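Local coordinates for protein diadenosine tetraphosphatase, putative (Trypanosoma brucei, PDB 2QJC) that probably hydrolyses phosphate esters or anhydrides, perhaps symmetrical dinucleoside tetraphosphates, as a manganese-binding enzyme of the calcineurin-like phosphoesterase family, at residues G29-V41 with P237-G249. Sequence-based numbering, arbitrary orientation.
Sequences GCRAQLEDLLRAV and PGGCIISVPGWNG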
ATOM      1  N   GLY A  29      -3.222  -7.690   8.647  1.00 31.42           N
ATOM      2  CA  GLY A  29      -3.396  -8.118  10.025  1.00 31.63           C
ATOM      3  C   GLY A  29      -2.194  -8.653  10.787  1.00 31.77           C
ATOM      4  O   GLY A  29      -2.374  -9.236  11.857  1.00 32.86           O
ATOM      5  N   CYS A  30      -0.980  -8.480  10.265  1.00 30.87           N
ATOM      6  CA  CYS A  30       0.212  -8.963  10.971  1.00 31.21           C
ATOM      7  C   CYS A  30       0.761  -7.878  11.902  1.00 31.59           C
ATOM      8  O   CYS A  30       1.834  -7.312  11.658  1.00 29.95           O
ATOM      9  CB  CYS A  30       1.291  -9.388   9.979  1.00 30.34           C
ATOM     10  SG  CYS A  30       0.853 -10.830   8.969  1.00 33.44           S
ATOM     11  N   ARG A  31       0.013  -7.606  12.970  1.00 32.14           N
ATOM     12  CA  ARG A  31       0.371  -6.579  13.954  1.00 34.23           C
ATOM     13  C   ARG A  31       1.730  -6.782  14.615  1.00 34.55           C
ATOM     14  O   ARG A  31       2.522  -5.842  14.728  1.00 34.97           O
ATOM     15  CB  ARG A  31      -0.700  -6.495  15.046  1.00 34.44           C
ATOM     16  CG  ARG A  31      -0.656  -5.188  15.839  1.00 35.95           C
ATOM     17  CD  ARG A  31      -1.054  -5.378  17.287  1.00 34.61           C
ATOM     18  NE  ARG A  31      -0.110  -6.242  17.992  1.00 35.63           N
ATOM     19  CZ  ARG A  31      -0.377  -7.487  18.380  1.00 37.89           C
ATOM     20  NH1 ARG A  31      -1.562  -8.026  18.134  1.00 36.29           N
ATOM     21  NH2 ARG A  31       0.547  -8.199  19.012  1.00 41.51           N
ATOM     22  N   ALA A  32       1.999  -8.002  15.068  1.00 34.73           N
ATOM     23  CA  ALA A  32       3.274  -8.286  15.717  1.00 36.58           C
ATOM     24  C   ALA A  32       4.416  -7.873  14.796  1.00 37.23           C
ATOM     25  O   ALA A  32       5.380  -7.233  15.229  1.00 35.45           O
ATOM     26  CB  ALA A  32       3.379  -9.775  16.053  1.00 36.96           C
ATOM     27  N   GLN A  33       4.289  -8.244  13.522  1.00 37.49           N
ATOM     28  CA  GLN A  33       5.286  -7.930  12.505  1.00 36.75           C
ATOM     29  C   GLN A  33       5.449  -6.423  12.292  1.00 35.65           C
ATOM     30  O   GLN A  33       6.559  -5.938  12.073  1.00 35.53           O
ATOM     31  CB  GLN A  33       4.906  -8.595  11.177  1.00 39.48           C
ATOM     32  CG  GLN A  33       5.167 -10.098  11.108  1.00 39.34           C
ATOM     33  CD  GLN A  33       4.429 -10.889  12.173  1.00 40.51           C
ATOM     34  OE1 GLN A  33       3.220 -10.729  12.371  1.00 37.93           O
ATOM     35  NE2 GLN A  33       5.157 -11.764  12.862  1.00 43.11           N
ATOM     36  N   LEU A  34       4.345  -5.686  12.346  1.00 35.43           N
ATOM     37  CA  LEU A  34       4.402  -4.238  12.172  1.00 34.58           C
ATOM     38  C   LEU A  34       5.177  -3.624  13.346  1.00 36.19           C
ATOM     39  O   LEU A  34       6.008  -2.734  13.156  1.00 33.90           O
ATOM     40  CB  LEU A  34       2.985  -3.658  12.097  1.00 31.44           C
ATOM     41  CG  LEU A  34       2.822  -2.130  12.024  1.00 32.09           C
ATOM     42  CD1 LEU A  34       3.616  -1.558  10.850  1.00 31.48           C
ATOM     43  CD2 LEU A  34       1.338  -1.787  11.879  1.00 31.08           C
ATOM     44  N   GLU A  35       4.905  -4.104  14.558  1.00 36.58           N
ATOM     45  CA  GLU A  35       5.603  -3.604  15.743  1.00 38.19           C
ATOM     46  C   GLU A  35       7.104  -3.829  15.600  1.00 38.26           C
ATOM     47  O   GLU A  35       7.907  -2.952  15.918  1.00 38.84           O
ATOM     48  CB  GLU A  35       5.109  -4.323  16.995  1.00 39.72           C
ATOM     49  CG  GLU A  35       3.640  -4.126  17.276  1.00 41.51           C
ATOM     50  CD  GLU A  35       3.123  -5.068  18.342  1.00 43.74           C
ATOM     51  OE1 GLU A  35       3.828  -6.051  18.672  1.00 42.02           O
ATOM     52  OE2 GLU A  35       2.000  -4.828  18.834  1.00 45.82           O
ATOM     53  N   ASP A  36       7.480  -5.010  15.119  1.00 39.60           N
ATOM     54  CA  ASP A  36       8.891  -5.330  14.942  1.00 40.27           C
ATOM     55  C   ASP A  36       9.513  -4.398  13.910  1.00 39.35           C
ATOM     56  O   ASP A  36      10.649  -3.952  14.069  1.00 39.55           O
ATOM     57  CB  ASP A  36       9.074  -6.775  14.481  1.00 41.77           C
ATOM     58  CG  ASP A  36       8.269  -7.758  15.305  1.00 46.56           C
ATOM     59  OD1 ASP A  36       8.205  -7.600  16.544  1.00 46.78           O
ATOM     60  OD2 ASP A  36       7.705  -8.701  14.709  1.00 49.51           O
ATOM     61  N   LEU A  37       8.768  -4.102  12.850  1.00 37.93           N
ATOM     62  CA  LEU A  37       9.277  -3.221  11.807  1.00 36.16           C
ATOM     63  C   LEU A  37       9.487  -1.805  12.346  1.00 35.09           C
ATOM     64  O   LEU A  37      10.473  -1.148  12.010  1.00 33.57           O
ATOM     65  CB  LEU A  37       8.318  -3.188  10.609  1.00 32.86           C
ATOM     66  CG  LEU A  37       8.770  -2.304   9.437  1.00 33.05           C
ATOM     67  CD1 LEU A  37      10.153  -2.724   8.969  1.00 32.52           C
ATOM     68  CD2 LEU A  37       7.776  -2.404   8.295  1.00 33.38           C
ATOM     69  N   LEU A  38       8.565  -1.339  13.181  1.00 34.71           N
ATOM     70  CA  LEU A  38       8.682  -0.002  13.748  1.00 35.89           C
ATOM     71  C   LEU A  38       9.932   0.103  14.622  1.00 38.20           C
ATOM     72  O   LEU A  38      10.631   1.126  14.602  1.00 38.49           O
ATOM     73  CB  LEU A  38       7.423   0.348  14.539  1.00 35.00           C
ATOM     74  CG  LEU A  38       6.171   0.499  13.664  1.00 34.91           C
ATOM     75  CD1 LEU A  38       4.970   0.817  14.534  1.00 33.87           C
ATOM     76  CD2 LEU A  38       6.381   1.600  12.627  1.00 31.18           C
ATOM     77  N   ARG A  39      10.216  -0.952  15.385  1.00 37.71           N
ATOM     78  CA  ARG A  39      11.416  -0.976  16.215  1.00 37.56           C
ATOM     79  C   ARG A  39      12.618  -1.074  15.287  1.00 38.08           C
ATOM     80  O   ARG A  39      13.675  -0.507  15.563  1.00 38.86           O
ATOM     81  CB  ARG A  39      11.420  -2.186  17.163  1.00 36.44           C
ATOM     82  CG  ARG A  39      10.513  -2.047  18.376  1.00 37.46           C
ATOM     83  CD  ARG A  39      10.768  -3.163  19.383  1.00 36.13           C
ATOM     84  NE  ARG A  39      10.311  -4.462  18.898  1.00 35.84           N
ATOM     85  CZ  ARG A  39       9.045  -4.857  18.907  1.00 32.98           C
ATOM     86  NH1 ARG A  39       8.097  -4.060  19.378  1.00 35.75           N
ATOM     87  NH2 ARG A  39       8.727  -6.051  18.444  1.00 35.00           N
ATOM     88  N   ALA A  40      12.444  -1.792  14.180  1.00 37.76           N
ATOM     89  CA  ALA A  40      13.514  -1.982  13.207  1.00 38.93           C
ATOM     90  C   ALA A  40      13.933  -0.704  12.468  1.00 40.61           C
ATOM     91  O   ALA A  40      15.004  -0.665  11.853  1.00 40.90           O
ATOM     92  CB  ALA A  40      13.113  -3.059  12.201  1.00 39.52           C
ATOM     93  N   VAL A  41      13.101   0.331  12.508  1.00 40.63           N
ATOM     94  CA  VAL A  41      13.451   1.583  11.838  1.00 41.20           C
ATOM     95  C   VAL A  41      13.624   2.701  12.860  1.00 42.54           C
ATOM     96  O   VAL A  41      13.928   3.839  12.499  1.00 43.08           O
ATOM     97  CB  VAL A  41      12.370   2.028  10.811  1.00 39.57           C
ATOM     98  CG1 VAL A  41      12.062   0.891   9.847  1.00 38.59           C
ATOM     99  CG2 VAL A  41      11.115   2.492  11.534  1.00 37.99           C
ATOM    100  N   PRO A 237      14.200  10.535   3.648  1.00 31.57           N
ATOM    101  CA  PRO A 237      15.026  10.528   2.436  1.00 32.08           C
ATOM    102  C   PRO A 237      15.960   9.330   2.246  1.00 33.21           C
ATOM    103  O   PRO A 237      16.358   8.667   3.207  1.00 33.29           O
ATOM    104  CB  PRO A 237      15.792  11.848   2.538  1.00 33.35           C
ATOM    105  CG  PRO A 237      15.965  12.014   4.011  1.00 32.39           C
ATOM    106  CD  PRO A 237      14.616  11.615   4.564  1.00 32.79           C
ATOM    107  N   GLY A 238      16.308   9.066   0.991  1.00 33.65           N
ATOM    108  CA  GLY A 238      17.194   7.960   0.680  1.00 36.00           C
ATOM    109  C   GLY A 238      16.525   6.870  -0.135  1.00 36.63           C
ATOM    110  O   GLY A 238      16.981   6.532  -1.225  1.00 36.17           O
ATOM    111  N   GLY A 239      15.438   6.320   0.394  1.00 37.97           N
ATOM    112  CA  GLY A 239      14.732   5.262  -0.300  1.00 39.70           C
ATOM    113  C   GLY A 239      15.287   3.899   0.058  1.00 41.93           C
ATOM    114  O   GLY A 239      15.191   2.956  -0.725  1.00 41.84           O
ATOM    115  N   CYS A 240      15.874   3.797   1.247  1.00 43.57           N
ATOM    116  CA  CYS A 240      16.445   2.538   1.715  1.00 45.03           C
ATOM    117  C   CYS A 240      15.371   1.581   2.220  1.00 42.25           C
ATOM    118  O   CYS A 240      14.425   1.984   2.899  1.00 41.74           O
ATOM    119  CB  CYS A 240      17.464   2.797   2.829  1.00 48.18           C
ATOM    120  SG  CYS A 240      18.977   3.633   2.277  1.00 58.30           S
ATOM    121  N   ILE A 241      15.528   0.305   1.888  1.00 39.73           N
ATOM    122  CA  ILE A 241      14.572  -0.712   2.301  1.00 37.50           C
ATOM    123  C   ILE A 241      15.006  -1.431   3.583  1.00 37.53           C
ATOM    124  O   ILE A 241      16.093  -2.004   3.652  1.00 35.83           O
ATOM    125  CB  ILE A 241      14.376  -1.774   1.183  1.00 37.60           C
ATOM    126  CG1 ILE A 241      14.085  -1.084  -0.153  1.00 38.26           C
ATOM    127  CG2 ILE A 241      13.237  -2.713   1.542  1.00 35.77           C
ATOM    128  CD1 ILE A 241      12.833  -0.236  -0.151  1.00 42.98           C
ATOM    129  N   ILE A 242      14.148  -1.378   4.599  1.00 38.67           N
ATOM    130  CA  ILE A 242      14.392  -2.051   5.871  1.00 39.16           C
ATOM    131  C   ILE A 242      13.250  -3.045   6.074  1.00 40.00           C
ATOM    132  O   ILE A 242      12.080  -2.685   5.955  1.00 37.72           O
ATOM    133  CB  ILE A 242      14.389  -1.067   7.055  1.00 41.59           C
ATOM    134  CG1 ILE A 242      15.612  -0.151   6.984  1.00 40.19           C
ATOM    135  CG2 ILE A 242      14.372  -1.835   8.371  1.00 40.17           C
ATOM    136  CD1 ILE A 242      15.658   0.881   8.091  1.00 42.46           C
ATOM    137  N   SER A 243      13.590  -4.294   6.384  1.00 40.17           N
ATOM    138  CA  SER A 243      12.574  -5.315   6.586  1.00 40.70           C
ATOM    139  C   SER A 243      12.853  -6.203   7.788  1.00 41.28           C
ATOM    140  O   SER A 243      13.956  -6.216   8.333  1.00 42.54           O
ATOM    141  CB  SER A 243      12.460  -6.196   5.339  1.00 40.47           C
ATOM    142  OG  SER A 243      13.645  -6.949   5.147  1.00 39.05           O
ATOM    143  N   VAL A 244      11.826  -6.944   8.187  1.00 40.39           N
ATOM    144  CA  VAL A 244      11.902  -7.875   9.302  1.00 38.86           C
ATOM    145  C   VAL A 244      11.191  -9.153   8.864  1.00 39.17           C
ATOM    146  O   VAL A 244      10.457  -9.157   7.869  1.00 35.59           O
ATOM    147  CB  VAL A 244      11.186  -7.330  10.563  1.00 38.51           C
ATOM    148  CG1 VAL A 244      11.875  -6.072  11.054  1.00 38.40           C
ATOM    149  CG2 VAL A 244       9.726  -7.057  10.255  1.00 37.17           C
ATOM    150  N   PRO A 245      11.409 -10.256   9.596  1.00 39.56           N
ATOM    151  CA  PRO A 245      10.779 -11.542   9.278  1.00 40.15           C
ATOM    152  C   PRO A 245       9.252 -11.456   9.248  1.00 40.43           C
ATOM    153  O   PRO A 245       8.650 -10.773  10.076  1.00 40.20           O
ATOM    154  CB  PRO A 245      11.279 -12.449  10.399  1.00 40.33           C
ATOM    155  CG  PRO A 245      12.662 -11.911  10.654  1.00 40.92           C
ATOM    156  CD  PRO A 245      12.418 -10.417  10.661  1.00 39.45           C
ATOM    157  N   GLY A 246       8.634 -12.155   8.296  1.00 39.84           N
ATOM    158  CA  GLY A 246       7.186 -12.150   8.196  1.00 39.86           C
ATOM    159  C   GLY A 246       6.537 -13.134   9.155  1.00 41.93           C
ATOM    160  O   GLY A 246       7.229 -13.801   9.922  1.00 42.08           O
ATOM    161  N   TRP A 247       5.209 -13.226   9.107  1.00 42.79           N
ATOM    162  CA  TRP A 247       4.432 -14.122   9.970  1.00 44.16           C
ATOM    163  C   TRP A 247       4.631 -15.593   9.591  1.00 44.87           C
ATOM    164  O   TRP A 247       4.458 -15.968   8.434  1.00 43.92           O
ATOM    165  CB  TRP A 247       2.948 -13.747   9.881  1.00 44.96           C
ATOM    166  CG  TRP A 247       2.037 -14.568  10.744  1.00 48.60           C
ATOM    167  CD1 TRP A 247       2.263 -14.966  12.033  1.00 48.63           C
ATOM    168  CD2 TRP A 247       0.721 -15.030  10.408  1.00 48.74           C
ATOM    169  NE1 TRP A 247       1.169 -15.640  12.519  1.00 48.26           N
ATOM    170  CE2 TRP A 247       0.207 -15.693  11.544  1.00 49.46           C
ATOM    171  CE3 TRP A 247      -0.077 -14.943   9.255  1.00 49.49           C
ATOM    172  CZ2 TRP A 247      -1.072 -16.269  11.567  1.00 49.65           C
ATOM    173  CZ3 TRP A 247      -1.349 -15.516   9.275  1.00 49.25           C
ATOM    174  CH2 TRP A 247      -1.832 -16.170  10.427  1.00 49.71           C
ATOM    175  N   ASN A 248       4.994 -16.425  10.567  1.00 46.65           N
ATOM    176  CA  ASN A 248       5.227 -17.845  10.299  1.00 48.12           C
ATOM    177  C   ASN A 248       3.954 -18.683  10.219  1.00 47.37           C
ATOM    178  O   ASN A 248       4.019 -19.884   9.957  1.00 47.87           O
ATOM    179  CB  ASN A 248       6.170 -18.458  11.348  1.00 49.27           C
ATOM    180  CG  ASN A 248       5.585 -18.439  12.749  1.00 49.61           C
ATOM    181  OD1 ASN A 248       4.377 -18.590  12.939  1.00 49.38           O
ATOM    182  ND2 ASN A 248       6.450 -18.273  13.743  1.00 51.39           N
ATOM    183  N   GLY A 249       2.807 -18.052  10.448  1.00 47.74           N
ATOM    184  CA  GLY A 249       1.543 -18.763  10.381  1.00 47.89           C
ATOM    185  C   GLY A 249       0.879 -19.000  11.724  1.00 49.46           C
ATOM    186  O   GLY A 249      -0.159 -19.662  11.809  1.00 48.99           O
TER
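With CG1 anti to the carbonyl carbon, Val244 directs CG1 to Ala40 and CG2 to Leu37, spreading both methyls against the helix, while Leu37 turns CG opposite its own backbone N (-179°) and reaches the strand. The two branches of Val244 divide the work: CG1 presses on Ala40 CB at 3.5 Å, tighter than normal carbon contact, and CG2 lies against the backbone near Gln33 O and 4.1 Å from Leu37 CB. Leu37 CD1 meets the strand backbone, 3.6 Å from Ile242 O, and the same side chain also touches Leu231 and Ala233 of the neighbouring strand. Two residues before Val244, on the same side of the strand, Ile242 sets CG2 against the C-terminal part of the helix, 3.9 Å from Val41 CG1, the two side chains crossing at a slant.

Toward the N-terminal end of the helix, beyond the C-terminal end of the strand, the contact changes character. Gln33, bent at its second torsion, lays CG against the backbone of 245-247, 3.7 Å from Pro245 O; its amide sits beside the Trp247 backbone, NE2 near CA and OE1 near CB, its plane turned 41° from the ring. Cys30, the N-cap residue, puts SG 3.7 Å from Trp247 CB and makes an oblique sulfur-aromatic contact with the indole. No hydrogen bond links the segments, so apolar and van der Waals contacts join them. Helix 31-41, which follows the manganese ligands Asp26 and His28 after a short turn, packs at 137° on edge strand 240-245 of a mixed sheet: the alpha/beta layering of the calcineurin-like metallophosphoesterase fold.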